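Probable aminotransferase (Pseudomonas aeruginosa, PDB 5YKT) belongs to the class-III aminotransferases of the pyridoxal-phosphate-dependent fold type I superfamily and, as a two-chain assembly, binds 4'-deoxy-4'-aminopyridoxal-5'-phosphate. Local coordinates at residues 228-233 and 380-385; 141-146 and 165-170; 86-91 and 285-290; 222-227 and 255-260. The protein carries 1 engineered substitution. All blocks are in the same frame, centred on the assembly; numbering follows the deposited sequence.

Contact 1 (228-233 and 380-385). With PMP (4'-deoxy-4'-aminopyridoxal-5'-phosphate), chain C.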
# COMPACT_ATOMS: atom_id res chain seq x y z
N PHE A 228 10.24 -11.60 17.65
CA PHE A 228 9.87 -12.97 17.94
C PHE A 228 9.33 -13.40 16.58
O PHE A 228 8.39 -12.76 16.07
CB PHE A 228 8.80 -12.90 19.03
CG PHE A 228 8.38 -14.22 19.61
CD1 PHE A 228 7.59 -15.09 18.89
CD2 PHE A 228 8.68 -14.52 20.94
CE1 PHE A 228 7.19 -16.29 19.45
CE2 PHE A 228 8.26 -15.72 21.50
CZ PHE A 228 7.51 -16.60 20.75
N MET A 229 9.93 -14.41 15.93
CA MET A 229 9.51 -14.71 14.55
C MET A 229 8.16 -15.40 14.57
O MET A 229 7.92 -16.25 15.43
CB MET A 229 10.53 -15.57 13.82
CG MET A 229 11.92 -14.95 13.79
SD MET A 229 13.12 -15.94 12.87
CE MET A 229 12.59 -15.65 11.17
N THR A 230 7.27 -15.00 13.67
CA THR A 230 5.91 -15.52 13.61
C THR A 230 5.49 -16.04 12.24
O THR A 230 4.36 -16.50 12.10
CB THR A 230 4.88 -14.46 14.05
OG1 THR A 230 4.87 -13.39 13.10
CG2 THR A 230 5.20 -13.96 15.44
N ASN A 231 6.36 -16.01 11.23
CA ASN A 231 5.98 -16.36 9.88
C ASN A 231 6.63 -17.66 9.38
O ASN A 231 6.71 -17.89 8.18
CB ASN A 231 6.28 -15.18 8.97
CG ASN A 231 5.23 -14.10 9.11
OD1 ASN A 231 4.07 -14.34 8.80
ND2 ASN A 231 5.61 -12.91 9.55
N VAL A 232 7.07 -18.51 10.29
CA VAL A 232 7.54 -19.85 9.97
C VAL A 232 7.22 -20.75 11.16
O VAL A 232 8.08 -21.45 11.72
CB VAL A 232 9.05 -19.82 9.61
CG1 VAL A 232 9.91 -19.33 10.77
CG2 VAL A 232 9.51 -21.18 9.08
N GLY A 233 5.97 -20.69 11.60
CA GLY A 233 5.68 -21.01 12.99
C GLY A 233 6.32 -19.93 13.85
O GLY A 233 6.78 -18.90 13.34
N THR A 380 3.29 -22.74 21.21
CA THR A 380 3.86 -21.52 21.73
C THR A 380 2.80 -20.41 21.71
O THR A 380 1.94 -20.40 20.83
CB THR A 380 5.07 -21.11 20.88
OG1 THR A 380 6.03 -22.20 20.88
CG2 THR A 380 5.70 -19.81 21.37
N ARG A 381 2.87 -19.51 22.68
CA ARG A 381 2.00 -18.35 22.73
C ARG A 381 2.81 -17.08 22.92
O ARG A 381 3.73 -17.04 23.76
CB ARG A 381 0.99 -18.48 23.88
CG ARG A 381 0.06 -17.28 24.06
CD ARG A 381 -1.05 -17.56 25.04
NE ARG A 381 -0.54 -17.56 26.42
CZ ARG A 381 -0.35 -16.48 27.17
NH1 ARG A 381 -0.64 -15.25 26.73
NH2 ARG A 381 0.12 -16.63 28.41
N ILE A 382 2.44 -16.04 22.17
CA ILE A 382 2.87 -14.67 22.45
C ILE A 382 1.63 -13.82 22.60
O ILE A 382 0.96 -13.47 21.61
CB ILE A 382 3.84 -14.08 21.40
CG1 ILE A 382 3.38 -14.25 19.97
CG2 ILE A 382 5.17 -14.76 21.57
CD1 ILE A 382 4.21 -13.41 18.99
N GLY A 383 1.27 -13.58 23.86
CA GLY A 383 0.10 -12.77 24.14
C GLY A 383 -1.17 -13.40 23.61
O GLY A 383 -1.53 -14.48 24.04
N ALA A 384 -1.83 -12.73 22.67
CA ALA A 384 -3.09 -13.21 22.11
C ALA A 384 -2.95 -14.24 20.98
O ALA A 384 -3.96 -14.77 20.51
CB ALA A 384 -3.88 -12.01 21.60
N ARG A 385 -1.72 -14.50 20.54
CA ARG A 385 -1.44 -15.32 19.36
C ARG A 385 -0.84 -16.65 19.79
O ARG A 385 0.17 -16.68 20.50
CB ARG A 385 -0.46 -14.56 18.47
CG ARG A 385 -0.26 -15.12 17.09
CD ARG A 385 0.78 -14.33 16.30
NE ARG A 385 0.81 -14.82 14.92
CZ ARG A 385 0.06 -14.36 13.91
NH1 ARG A 385 -0.75 -13.32 14.05
NH2 ARG A 385 0.16 -14.96 12.72
N1 PMP C . 5.70 -7.69 8.58
C2 PMP C . 5.29 -8.86 9.12
C2A PMP C . 5.94 -9.42 10.36
C3 PMP C . 4.15 -9.56 8.52
O3 PMP C . 3.69 -10.73 9.03
C4 PMP C . 3.50 -9.01 7.33
C4A PMP C . 2.34 -9.75 6.71
N4A PMP C . 1.34 -10.01 7.74
C5 PMP C . 4.05 -7.74 6.82
C6 PMP C . 5.13 -7.16 7.48
C5A PMP C . 3.48 -7.10 5.58
O4P PMP C . 2.17 -6.62 5.79
P PMP C . 1.30 -6.29 4.48
O1P PMP C . 1.01 -7.57 3.78
O2P PMP C . 2.16 -5.31 3.71
O3P PMP C . 0.05 -5.67 5.05
O HOH W 1 2.10 -16.76 13.49
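I382 and T380 meet the F228 ring from different quarters, and this joins the loop behind strand 220-225 to a beta-hairpin of the three-stranded antiparallel sheet formed by strands 378-382, 385-389 and 430-432. CG2 of I382 is modelled over one face of the F228 ring, but too close to be taken literally. Firmer evidence comes from CG2 of T380, at the ring edge and close to its plane, 3.7 Å from F228 CZ, and from I382 CD1, 3.8 Å from F228 CD1. F228 reaches both residues because CG is anti to the backbone N (chi1 -173°), which extends the ring toward the strand. I382 also runs across T230 at about a right angle, its CD1 3.7 Å from T230 CG2, the branch that lies anti to the carbonyl carbon of T230. A type II' turn from I382 to R385 reverses the chain and brings R385 back toward T230. The R385 chain is extended from CG to NE, and NE gives a hydrogen bond to a water at 2.7 Å that in turn donates to T230 O, also at 2.7 Å; NH1 bonds to S85. One residue on, N231 belongs to the pocket of 4'-deoxy-4'-aminopyridoxal-5'-phosphate. With OD1 engaged by H428 NE2, the N231 amide is fixed in rotation, and N231 ND2 donates to O3 of the ligand at 3.0 Å with an angle of 157° at the hydrogen.

Contact 2 (141-146 and 165-170). With PMP (4'-deoxy-4'-aminopyridoxal-5'-phosphate), chain C.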
# COMPACT_ATOMS: atom_id res chain seq x y z
N ASP A 141 5.24 -1.30 2.89
CA ASP A 141 5.76 0.00 2.52
C ASP A 141 6.52 0.66 3.66
O ASP A 141 7.55 1.29 3.42
CB ASP A 141 4.64 0.92 2.05
CG ASP A 141 4.16 0.59 0.68
OD1 ASP A 141 4.71 -0.33 0.01
OD2 ASP A 141 3.22 1.27 0.25
N ALA A 142 6.05 0.50 4.90
CA ALA A 142 6.81 1.03 6.03
C ALA A 142 8.22 0.42 6.03
O ALA A 142 9.22 1.13 6.15
CB ALA A 142 6.11 0.77 7.36
N ASN A 143 8.31 -0.89 5.88
CA ASN A 143 9.62 -1.54 5.81
C ASN A 143 10.46 -1.04 4.62
O ASN A 143 11.65 -0.70 4.81
CB ASN A 143 9.45 -3.07 5.77
CG ASN A 143 9.08 -3.65 7.12
OD1 ASN A 143 9.49 -3.13 8.17
ND2 ASN A 143 8.30 -4.74 7.11
N ARG A 144 9.87 -0.96 3.43
CA ARG A 144 10.61 -0.47 2.25
C ARG A 144 11.16 0.93 2.46
O ARG A 144 12.31 1.22 2.10
CB ARG A 144 9.71 -0.42 1.00
CG ARG A 144 9.21 -1.75 0.52
CD ARG A 144 8.67 -1.70 -0.88
NE ARG A 144 7.51 -0.85 -1.12
CZ ARG A 144 7.46 0.17 -2.00
NH1 ARG A 144 8.54 0.57 -2.66
NH2 ARG A 144 6.30 0.78 -2.21
N PHE A 145 10.33 1.80 3.02
CA PHE A 145 10.69 3.21 3.16
C PHE A 145 11.73 3.41 4.25
O PHE A 145 12.67 4.19 4.09
CB PHE A 145 9.45 4.06 3.42
CG PHE A 145 8.39 4.01 2.32
CD1 PHE A 145 8.65 3.50 1.04
CD2 PHE A 145 7.14 4.50 2.57
CE1 PHE A 145 7.66 3.49 0.06
CE2 PHE A 145 6.14 4.49 1.61
CZ PHE A 145 6.41 3.97 0.34
N VAL A 146 11.60 2.68 5.36
CA VAL A 146 12.61 2.72 6.40
C VAL A 146 13.95 2.25 5.85
O VAL A 146 14.98 2.87 6.13
CB VAL A 146 12.19 1.92 7.64
CG1 VAL A 146 13.34 1.76 8.64
CG2 VAL A 146 11.03 2.61 8.34
N ASN A 165 12.21 -15.26 7.44
CA ASN A 165 11.47 -14.06 7.77
C ASN A 165 10.21 -13.91 6.92
O ASN A 165 10.07 -14.56 5.88
CB ASN A 165 12.35 -12.82 7.51
CG ASN A 165 12.56 -12.55 6.03
OD1 ASN A 165 11.66 -12.03 5.36
ND2 ASN A 165 13.74 -12.89 5.50
N TYR A 166 9.33 -13.02 7.34
CA TYR A 166 8.44 -12.37 6.39
C TYR A 166 8.24 -10.94 6.82
O TYR A 166 7.90 -10.68 7.97
CB TYR A 166 7.07 -13.05 6.23
CG TYR A 166 6.28 -12.49 5.05
CD1 TYR A 166 6.75 -12.64 3.76
CD2 TYR A 166 5.11 -11.77 5.23
CE1 TYR A 166 6.05 -12.14 2.67
CE2 TYR A 166 4.40 -11.25 4.15
CZ TYR A 166 4.87 -11.44 2.87
OH TYR A 166 4.16 -10.91 1.80
N HIS A 167 8.46 -10.02 5.88
CA HIS A 167 8.26 -8.59 6.13
C HIS A 167 7.40 -7.93 5.05
O HIS A 167 7.39 -6.71 4.97
CB HIS A 167 9.63 -7.89 6.19
CG HIS A 167 10.45 -8.38 7.33
ND1 HIS A 167 10.13 -8.09 8.63
CD2 HIS A 167 11.48 -9.25 7.37
CE1 HIS A 167 10.95 -8.74 9.44
NE2 HIS A 167 11.80 -9.43 8.70
N GLY A 168 6.67 -8.72 4.27
CA GLY A 168 5.89 -8.22 3.15
C GLY A 168 6.60 -8.38 1.83
O GLY A 168 7.58 -9.12 1.71
N SER A 169 6.10 -7.67 0.83
CA SER A 169 6.68 -7.73 -0.52
C SER A 169 7.88 -6.78 -0.64
O SER A 169 7.91 -5.88 -1.47
CB SER A 169 5.60 -7.50 -1.58
OG SER A 169 4.87 -6.29 -1.34
N VAL A 170 8.86 -7.03 0.22
CA VAL A 170 10.11 -6.30 0.30
C VAL A 170 11.10 -7.19 -0.44
O VAL A 170 11.52 -8.23 0.09
CB VAL A 170 10.55 -6.10 1.76
CG1 VAL A 170 11.92 -5.44 1.81
CG2 VAL A 170 9.50 -5.30 2.54
N1 PMP C . 5.70 -7.69 8.58
C2 PMP C . 5.29 -8.86 9.12
C2A PMP C . 5.94 -9.42 10.36
C3 PMP C . 4.15 -9.56 8.52
O3 PMP C . 3.69 -10.73 9.03
C4 PMP C . 3.50 -9.01 7.33
C4A PMP C . 2.34 -9.75 6.71
N4A PMP C . 1.34 -10.01 7.74
C5 PMP C . 4.05 -7.74 6.82
C6 PMP C . 5.13 -7.16 7.48
C5A PMP C . 3.48 -7.10 5.58
O4P PMP C . 2.17 -6.62 5.79
P PMP C . 1.30 -6.29 4.48
O1P PMP C . 1.01 -7.57 3.78
O2P PMP C . 2.16 -5.31 3.71
O3P PMP C . 0.05 -5.67 5.05
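H167 and V170 follow the flank of helix 139-154, with the CA atoms of R144 and V170 6.2 Å apart and those of N143 and H167 7.2 Å apart. The polar link is N143 ND2 to H167 O, 3.0 Å long and 154° at the hydrogen, received in the carbonyl plane on a lone pair. ND2 also donates to D259, so two acceptors hold the amide and fix its rotation. The same nitrogen lies 3.5 Å from CB of H167, whose ring is turned almost perpendicular to the amide, 86° between planes, and leads away to give ND1 to D259. Behind the amide, V170 CG2 packs on N143 CB at 3.9 Å and on the CG of R144. The loop after strand 158-162 of the central sheet and helix 139-154 both contribute to the ligand pocket, the loop with Y166, H167 and G168, the helix with N143. Y166 O comes within 3.3 Å of C2A of 4'-deoxy-4'-aminopyridoxal-5'-phosphate. G168 N sits over the centre of one face of the Y166 ring, and C4A of the ligand lies at its edge, near the ring plane. S169 is the centre of an inverse gamma turn, after which V170 meets the helix. R144, bent at chi3, makes a salt bridge within the helix, NE and NH2 both gripping D141 OD1 side-on from one face of the carboxylate, and R144 NH2 also bonds to S169 OG of the second subunit.

Contact 3 (86-91 and 285-290). Engineered in segment 285-290: A286 (natural residue Lys).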
# COMPACT_ATOMS: atom_id res chain seq x y z
N GLY A 86 -5.23 -9.01 10.05
CA GLY A 86 -5.68 -7.68 9.69
C GLY A 86 -6.87 -7.15 10.50
O GLY A 86 -7.10 -5.94 10.59
N ALA A 87 -7.66 -8.07 11.06
CA ALA A 87 -8.76 -7.71 11.95
C ALA A 87 -8.49 -8.27 13.35
O ALA A 87 -9.37 -8.82 13.98
CB ALA A 87 -10.08 -8.25 11.41
N MET A 88 -7.26 -8.11 13.84
CA MET A 88 -6.86 -8.82 15.07
C MET A 88 -7.65 -8.46 16.32
O MET A 88 -7.68 -9.23 17.27
CB MET A 88 -5.36 -8.65 15.31
CG MET A 88 -4.98 -7.35 15.91
SD MET A 88 -3.22 -7.29 16.21
CE MET A 88 -2.98 -8.44 17.55
N PHE A 89 -8.31 -7.31 16.35
CA PHE A 89 -9.13 -6.93 17.51
C PHE A 89 -10.62 -7.22 17.29
O PHE A 89 -11.47 -6.80 18.08
CB PHE A 89 -8.85 -5.47 17.88
CG PHE A 89 -7.39 -5.19 18.09
CD1 PHE A 89 -6.72 -5.78 19.16
CD2 PHE A 89 -6.68 -4.40 17.20
CE1 PHE A 89 -5.37 -5.59 19.33
CE2 PHE A 89 -5.32 -4.20 17.38
CZ PHE A 89 -4.68 -4.79 18.46
N GLY A 90 -10.93 -7.98 16.24
CA GLY A 90 -12.28 -8.37 15.93
C GLY A 90 -12.81 -7.59 14.74
O GLY A 90 -12.28 -6.54 14.34
N HIS A 91 -13.87 -8.12 14.17
CA HIS A 91 -14.56 -7.50 13.06
C HIS A 91 -15.51 -6.45 13.57
O HIS A 91 -16.15 -6.64 14.60
CB HIS A 91 -15.32 -8.55 12.27
CG HIS A 91 -14.44 -9.61 11.71
ND1 HIS A 91 -13.48 -9.35 10.75
CD2 HIS A 91 -14.36 -10.94 11.98
CE1 HIS A 91 -12.86 -10.48 10.45
NE2 HIS A 91 -13.36 -11.45 11.19
N GLY A 285 1.83 -2.65 11.30
CA GLY A 285 0.86 -2.71 10.21
C GLY A 285 -0.61 -2.42 10.50
O GLY A 285 -0.96 -1.69 11.43
N ALA A 286 -1.49 -2.98 9.66
CA ALA A 286 -2.85 -2.44 9.51
C ALA A 286 -3.86 -2.80 10.58
O ALA A 286 -4.96 -2.24 10.56
CB ALA A 286 -3.39 -2.79 8.14
N CYS A 287 -3.53 -3.67 11.53
CA CYS A 287 -4.43 -3.90 12.65
C CYS A 287 -4.95 -2.62 13.32
O CYS A 287 -5.99 -2.62 13.99
CB CYS A 287 -3.79 -4.79 13.71
SG CYS A 287 -2.31 -4.12 14.46
N ILE A 288 -4.20 -1.52 13.17
CA ILE A 288 -4.52 -0.27 13.86
C ILE A 288 -5.57 0.62 13.19
O ILE A 288 -5.95 1.62 13.76
CB ILE A 288 -3.24 0.57 14.10
CG1 ILE A 288 -2.60 1.01 12.78
CG2 ILE A 288 -2.25 -0.22 14.96
CD1 ILE A 288 -1.32 1.81 12.95
N ALA A 289 -6.05 0.29 12.00
CA ALA A 289 -6.97 1.18 11.26
C ALA A 289 -8.22 0.51 10.71
O ALA A 289 -8.78 0.93 9.71
CB ALA A 289 -6.21 1.89 10.14
N GLY A 290 -8.69 -0.53 11.39
CA GLY A 290 -10.02 -1.07 11.17
C GLY A 290 -10.34 -1.62 9.79
O GLY A 290 -11.51 -1.59 9.38
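The shortest polar bond here, G90 N to A87 O at 2.9 Å, closes the type I turn that sets M88 and F89 against C287. A looser bond, A289 N to A286 O at 3.1 Å, belongs to the 3-10 segment 286-288 that presents C287 in return. No hydrogen bond joins the two sides, and the contact is made largely by apolar and sulfur atoms. CB of C287 meets M88 CG at 3.6 Å, and its SG lies 3.7 Å from M88 SD. M88 gets there with CG set between its backbone N and carbonyl carbon (chi1 79°), a torsion that also lays CG over the centre of the F89 ring. That ring therefore has a methionine methylene on one face, while its edge is turned to C287: the carbonyl oxygen of C287 lies near the ring plane, 3.7 Å from F89 CD2. The cysteine sulfur stands oblique to the same ring, 5.4 Å from the centroid and 66° off the normal, a Cys sulfur-aromatic contact. Next to this, G86 O rests 3.9 Å from C287 CA. A286 is an engineered substitution for lysine; between nearest atoms its side chain is about 5 Å from the bound 4'-deoxy-4'-aminopyridoxal-5'-phosphate, a position consistent with the family's cofactor lysine. The 285-290 loop connects strands 281-284 and 295-299 and reaches S108 of the second subunit through G290 O. F89 in turn packs between helix 333-346, at V346, and helix 349-373, at Y352 and M355.

Contact 4 (222-227 and 255-260). With PMP (4'-deoxy-4'-aminopyridoxal-5'-phosphate), chain C.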
# COMPACT_ATOMS: atom_id res chain seq x y z
N ALA A 222 21.09 -1.64 7.94
CA ALA A 222 20.11 -1.96 8.95
C ALA A 222 19.94 -3.46 9.11
O ALA A 222 20.20 -4.23 8.16
CB ALA A 222 18.77 -1.34 8.57
N VAL A 223 19.49 -3.85 10.30
CA VAL A 223 18.97 -5.17 10.57
C VAL A 223 17.46 -5.04 10.68
O VAL A 223 16.96 -4.20 11.46
CB VAL A 223 19.52 -5.76 11.89
CG1 VAL A 223 18.84 -7.09 12.21
CG2 VAL A 223 21.04 -5.95 11.82
N LEU A 224 16.73 -5.83 9.90
CA LEU A 224 15.27 -5.81 9.92
C LEU A 224 14.81 -7.15 10.49
O LEU A 224 15.21 -8.18 10.00
CB LEU A 224 14.71 -5.64 8.50
CG LEU A 224 13.20 -5.80 8.30
CD1 LEU A 224 12.43 -4.79 9.15
CD2 LEU A 224 12.81 -5.60 6.84
N THR A 225 13.95 -7.11 11.51
CA THR A 225 13.50 -8.36 12.14
C THR A 225 12.23 -8.19 12.94
O THR A 225 11.97 -7.12 13.51
CB THR A 225 14.59 -8.91 13.09
OG1 THR A 225 14.21 -10.21 13.56
CG2 THR A 225 14.88 -7.97 14.29
N GLU A 226 11.43 -9.25 13.01
CA GLU A 226 10.45 -9.34 14.09
C GLU A 226 11.23 -9.62 15.38
O GLU A 226 12.29 -10.24 15.34
CB GLU A 226 9.50 -10.50 13.87
CG GLU A 226 8.60 -10.40 12.66
CD GLU A 226 7.61 -11.53 12.66
OE1 GLU A 226 6.53 -11.35 13.24
OE2 GLU A 226 7.95 -12.62 12.13
N PRO A 227 10.71 -9.16 16.53
CA PRO A 227 11.40 -9.48 17.80
C PRO A 227 11.21 -10.93 18.26
O PRO A 227 11.93 -11.42 19.15
CB PRO A 227 10.76 -8.50 18.78
CG PRO A 227 9.37 -8.26 18.24
CD PRO A 227 9.48 -8.36 16.73
N ALA A 255 21.38 0.42 12.06
CA ALA A 255 19.99 0.63 12.51
C ALA A 255 19.32 -0.70 12.85
O ALA A 255 19.41 -1.65 12.07
CB ALA A 255 19.20 1.33 11.42
N LEU A 256 18.64 -0.75 13.98
CA LEU A 256 17.84 -1.89 14.36
C LEU A 256 16.36 -1.58 14.14
O LEU A 256 15.78 -0.74 14.85
CB LEU A 256 18.11 -2.24 15.82
CG LEU A 256 17.27 -3.36 16.43
CD1 LEU A 256 17.48 -4.66 15.66
CD2 LEU A 256 17.58 -3.54 17.91
N ILE A 257 15.74 -2.28 13.17
CA ILE A 257 14.34 -2.08 12.80
C ILE A 257 13.55 -3.27 13.35
O ILE A 257 13.78 -4.42 12.95
CB ILE A 257 14.13 -2.03 11.28
CG1 ILE A 257 15.07 -1.02 10.59
CG2 ILE A 257 12.67 -1.69 10.97
CD1 ILE A 257 15.23 -1.29 9.11
N ILE A 258 12.62 -2.98 14.25
CA ILE A 258 11.78 -4.01 14.88
C ILE A 258 10.38 -3.94 14.24
O ILE A 258 9.67 -2.94 14.38
CB ILE A 258 11.74 -3.82 16.39
CG1 ILE A 258 13.15 -3.94 17.01
CG2 ILE A 258 10.78 -4.81 17.03
CD1 ILE A 258 13.78 -5.29 16.87
N ASP A 259 9.99 -5.04 13.60
CA ASP A 259 8.71 -5.14 12.89
C ASP A 259 7.71 -5.90 13.77
O ASP A 259 7.86 -7.12 13.98
CB ASP A 259 8.96 -5.86 11.56
CG ASP A 259 7.71 -6.03 10.72
OD1 ASP A 259 6.57 -5.74 11.17
OD2 ASP A 259 7.87 -6.49 9.56
N GLU A 260 6.72 -5.16 14.28
CA GLU A 260 5.75 -5.68 15.24
C GLU A 260 4.36 -5.92 14.62
O GLU A 260 3.37 -6.03 15.34
CB GLU A 260 5.66 -4.75 16.45
CG GLU A 260 6.96 -4.74 17.25
CD GLU A 260 6.77 -5.13 18.71
OE1 GLU A 260 5.91 -5.98 19.01
OE2 GLU A 260 7.54 -4.61 19.53
N1 PMP C . 5.70 -7.69 8.58
C2 PMP C . 5.29 -8.86 9.12
C2A PMP C . 5.94 -9.42 10.36
C3 PMP C . 4.15 -9.56 8.52
O3 PMP C . 3.69 -10.73 9.03
C4 PMP C . 3.50 -9.01 7.33
C4A PMP C . 2.34 -9.75 6.71
N4A PMP C . 1.34 -10.01 7.74
C5 PMP C . 4.05 -7.74 6.82
C6 PMP C . 5.13 -7.16 7.48
C5A PMP C . 3.48 -7.10 5.58
O4P PMP C . 2.17 -6.62 5.79
P PMP C . 1.30 -6.29 4.48
O1P PMP C . 1.01 -7.57 3.78
O2P PMP C . 2.16 -5.31 3.71
O3P PMP C . 0.05 -5.67 5.05
O HOH W 2 5.75 -8.93 14.06
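L224 and I257 form the apolar centre: CD1 of L224 touches CG2 of I257 at 3.6 Å, while I257 CD1 reaches back to A222 CB at the same distance. I257 divides its branches this way because CG1 is anti to its carbonyl carbon (chi1 -51°) and CG2 anti to its N. On the other face of the sheet T225 and I258 lie side by side, pointing the same way, with T225 CG2 3.9 Å from I258 CD1, and P227 CD meets I258 CG2. The two strands are parallel, their axes 4.7 Å apart and 14° from alignment, consistent with the beta-alpha-beta crossover through helix 241-251. Four backbone bonds alternate across the pair: V223 N to A255 O, I257 N to V223 O, T225 N to I257 O, and D259 N to T225 O. The strand ends carry the polar edge. A water donates to E226 OE1 at 2.7 Å and to D259 O, while T230 OG1 also bonds E226 OE1. The E226 carboxylate comes up to the methyl C2A of 4'-deoxy-4'-aminopyridoxal-5'-phosphate, CD 3.5 Å away. The D259 carboxylate, whose OD1 is held by T261, brings OD2 to 2.7 Å from the ligand's N1.

Overall arrangement
From the N terminus, residues 86-91 open contact 3, whose loop closes only at 285-290, joining the loop before helix 94-104 to the one between strands 281-284 and 295-299. Within that span contact 2 closes a short loop from 141-146 to 165-170, and contact 4 then closes another, from 222-227 to 255-260. Contact 1 opens at 228-233, inside the loop of contact 4, and closes last at 380-385, so it crosses both contacts 4 and 3. Contacts 2 and 4 lie about 10 Å apart between centres and touch, linking the central seven-stranded sheet to helix 139-154. Contact 1 joins the loop after strand 220-225 to the three-stranded sheet, and contacts 1, 2 and 4 all touch the ligand.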